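Local structure of epsin-1 (Saccharomyces cerevisiae, 5LOZ) at residues D17-S22 / K55-I60. The protein is an endocytic adaptor that binds phosphoinositide-rich membranes, clathrin and ubiquitin, the chain here being its ENTH domain. Numbering follows the deposited sequence.
Sequences DNHQVS and KYWRHI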
loop_
_atom_site.group_PDB
_atom_site.type_symbol
_atom_site.label_atom_id
_atom_site.label_comp_id
_atom_site.label_asym_id
_atom_site.label_seq_id
_atom_site.Cartn_x
_atom_site.Cartn_y
_atom_site.Cartn_z
ATOM N N ASP A 17 2.635 -13.104 -7.147
ATOM C CA ASP A 17 3.760 -14.048 -7.098
ATOM C C ASP A 17 4.246 -14.351 -5.679
ATOM O O ASP A 17 4.001 -15.454 -5.151
ATOM C CB ASP A 17 4.888 -13.671 -8.101
ATOM C CG ASP A 17 5.295 -12.176 -8.032
ATOM O OD1 ASP A 17 5.331 -11.613 -6.948
ATOM O OD2 ASP A 17 5.554 -11.569 -9.071
ATOM N N ASN A 18 4.964 -13.405 -5.065
ATOM C CA ASN A 18 5.453 -13.510 -3.713
ATOM C C ASN A 18 5.096 -12.194 -3.015
ATOM O O ASN A 18 5.054 -11.172 -3.677
ATOM C CB ASN A 18 6.986 -13.717 -3.705
ATOM C CG ASN A 18 7.386 -15.114 -4.206
ATOM O OD1 ASN A 18 7.082 -16.107 -3.538
ATOM N ND2 ASN A 18 7.994 -15.202 -5.415
ATOM N N HIS A 19 4.840 -12.229 -1.728
ATOM C CA HIS A 19 4.392 -10.991 -1.019
ATOM C C HIS A 19 5.450 -9.884 -0.868
ATOM O O HIS A 19 5.126 -8.780 -0.465
ATOM C CB HIS A 19 3.773 -11.284 0.330
ATOM C CG HIS A 19 4.720 -11.784 1.365
ATOM N ND1 HIS A 19 5.566 -10.959 2.065
ATOM C CD2 HIS A 19 4.925 -13.037 1.858
ATOM C CE1 HIS A 19 6.261 -11.675 2.929
ATOM N NE2 HIS A 19 5.897 -12.945 2.821
ATOM N N GLN A 20 6.709 -10.166 -1.180
ATOM C CA GLN A 20 7.746 -9.142 -1.132
ATOM C C GLN A 20 7.670 -8.176 -2.307
ATOM O O GLN A 20 7.552 -8.570 -3.429
ATOM C CB GLN A 20 9.113 -9.779 -1.035
ATOM C CG GLN A 20 9.336 -10.578 0.255
ATOM C CD GLN A 20 8.963 -12.066 0.112
ATOM O OE1 GLN A 20 8.274 -12.471 -0.828
ATOM N NE2 GLN A 20 9.384 -12.859 1.053
ATOM N N VAL A 21 7.705 -6.880 -2.016
ATOM C CA VAL A 21 7.680 -5.837 -3.040
ATOM C C VAL A 21 9.124 -5.385 -3.312
ATOM O O VAL A 21 9.916 -5.165 -2.381
ATOM C CB VAL A 21 6.814 -4.636 -2.593
ATOM C CG1 VAL A 21 6.752 -3.579 -3.674
ATOM C CG2 VAL A 21 5.401 -5.123 -2.201
ATOM N N SER A 22 9.475 -5.299 -4.587
ATOM C CA SER A 22 10.769 -4.790 -4.995
ATOM C C SER A 22 11.009 -3.315 -4.557
ATOM O O SER A 22 10.089 -2.451 -4.629
ATOM C CB SER A 22 10.894 -4.905 -6.525
ATOM O OG SER A 22 11.726 -3.901 -7.086
ATOM N N LYS A 55 -8.109 -15.601 -1.277
ATOM C CA LYS A 55 -7.181 -16.385 -2.081
ATOM C C LYS A 55 -6.047 -15.505 -2.618
ATOM O O LYS A 55 -4.902 -15.921 -2.722
ATOM C CB LYS A 55 -7.936 -17.022 -3.259
ATOM C CG LYS A 55 -7.078 -17.787 -4.210
ATOM C CD LYS A 55 -7.926 -18.341 -5.381
ATOM C CE LYS A 55 -7.047 -18.856 -6.538
ATOM N NZ LYS A 55 -7.845 -19.423 -7.689
ATOM N N TYR A 56 -6.384 -14.268 -2.950
ATOM C CA TYR A 56 -5.401 -13.299 -3.442
ATOM C C TYR A 56 -4.907 -12.398 -2.346
ATOM O O TYR A 56 -4.742 -11.204 -2.565
ATOM C CB TYR A 56 -6.023 -12.477 -4.559
ATOM C CG TYR A 56 -6.495 -13.346 -5.684
ATOM C CD1 TYR A 56 -5.586 -13.947 -6.536
ATOM C CD2 TYR A 56 -7.837 -13.598 -5.874
ATOM C CE1 TYR A 56 -6.000 -14.763 -7.560
ATOM C CE2 TYR A 56 -8.263 -14.412 -6.911
ATOM C CZ TYR A 56 -7.331 -14.995 -7.754
ATOM O OH TYR A 56 -7.728 -15.816 -8.790
ATOM N N TRP A 57 -4.636 -12.972 -1.166
ATOM C CA TRP A 57 -4.136 -12.201 -0.061
ATOM C C TRP A 57 -2.808 -11.492 -0.373
ATOM O O TRP A 57 -2.484 -10.479 0.284
ATOM C CB TRP A 57 -3.979 -13.071 1.189
ATOM C CG TRP A 57 -2.938 -14.167 1.104
ATOM C CD1 TRP A 57 -3.151 -15.456 0.712
ATOM C CD2 TRP A 57 -1.549 -14.066 1.405
ATOM N NE1 TRP A 57 -1.976 -16.156 0.753
ATOM C CE2 TRP A 57 -0.974 -15.329 1.163
ATOM C CE3 TRP A 57 -0.719 -13.033 1.854
ATOM C CZ2 TRP A 57 0.385 -15.579 1.355
ATOM C CZ3 TRP A 57 0.607 -13.291 2.052
ATOM C CH2 TRP A 57 1.151 -14.546 1.805
ATOM N N ARG A 58 -2.015 -12.017 -1.322
ATOM C CA ARG A 58 -0.751 -11.351 -1.709
ATOM C C ARG A 58 -1.005 -10.002 -2.368
ATOM O O ARG A 58 -0.230 -9.067 -2.167
ATOM C CB ARG A 58 0.161 -12.236 -2.558
ATOM C CG ARG A 58 0.705 -13.450 -1.839
ATOM C CD ARG A 58 1.341 -14.430 -2.805
ATOM N NE ARG A 58 1.908 -15.565 -2.047
ATOM C CZ ARG A 58 1.211 -16.649 -1.679
ATOM N NH1 ARG A 58 -0.065 -16.737 -1.985
ATOM N NH2 ARG A 58 1.776 -17.605 -0.960
ATOM N N HIS A 59 -2.123 -9.863 -3.078
ATOM C CA HIS A 59 -2.503 -8.606 -3.632
ATOM C C HIS A 59 -2.679 -7.585 -2.523
ATOM O O HIS A 59 -2.204 -6.456 -2.622
ATOM C CB HIS A 59 -3.821 -8.700 -4.413
ATOM C CG HIS A 59 -3.717 -9.360 -5.745
ATOM N ND1 HIS A 59 -4.831 -9.792 -6.440
ATOM C CD2 HIS A 59 -2.646 -9.731 -6.483
ATOM C CE1 HIS A 59 -4.441 -10.359 -7.567
ATOM N NE2 HIS A 59 -3.126 -10.332 -7.621
ATOM N N ILE A 60 -3.359 -8.014 -1.473
ATOM C CA ILE A 60 -3.677 -7.182 -0.303
ATOM C C ILE A 60 -2.425 -6.817 0.478
ATOM O O ILE A 60 -2.174 -5.638 0.707
ATOM C CB ILE A 60 -4.679 -7.913 0.660
ATOM C CG1 ILE A 60 -5.912 -8.407 -0.137
ATOM C CG2 ILE A 60 -5.057 -7.024 1.789
ATOM C CD1 ILE A 60 -7.030 -9.027 0.729
#
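Arg-58 and Trp-57, both in the first turn of helix 57-73, meet the chain at Asp-17 to His-19 through van der Waals packing; no hydrogen bond passes between the two segments. Arg-58 CD lies 3.7 Å from the carbonyl O of Asp-17, and its methylene also passes Asn-18 CA and the backbone N of His-19. With CG anti to the carbonyl carbon (chi1 -66°) and the chain extended as far as NE, the arginine runs alongside this backbone. Its guanidinium comes back over the edge of the indole, the planes tilted by about 42°, Trp-57 CZ2 sitting 3.3 Å off the guanidinium plane and over its centre. At the adjoining benzo edge, His-19 CD2 approaches Trp-57 CH2 at 4.1 Å, near the indole plane, while His-19 CB packs against CZ3.

Behind this first shell, Asp-17 OD1 accepts the N-H of Asn-18 at 2.6 Å through its anti lone pair (N-H...O angle 156°). The same carboxylate oxygen forms a salt bridge with Lys-62, one turn beyond Arg-58 in helix 57-73, adding an ionic tie to the van der Waals packing. Gln-20 CD lies above one face of the His-19 ring, displaced toward its rim.

In this all-helical ENTH domain, the contact lays the connection between helices 5-13 and 23-32 against the N-terminal end of helix 57-73, while Ile-108 of helix 106-121 touches both His-19 and Trp-57.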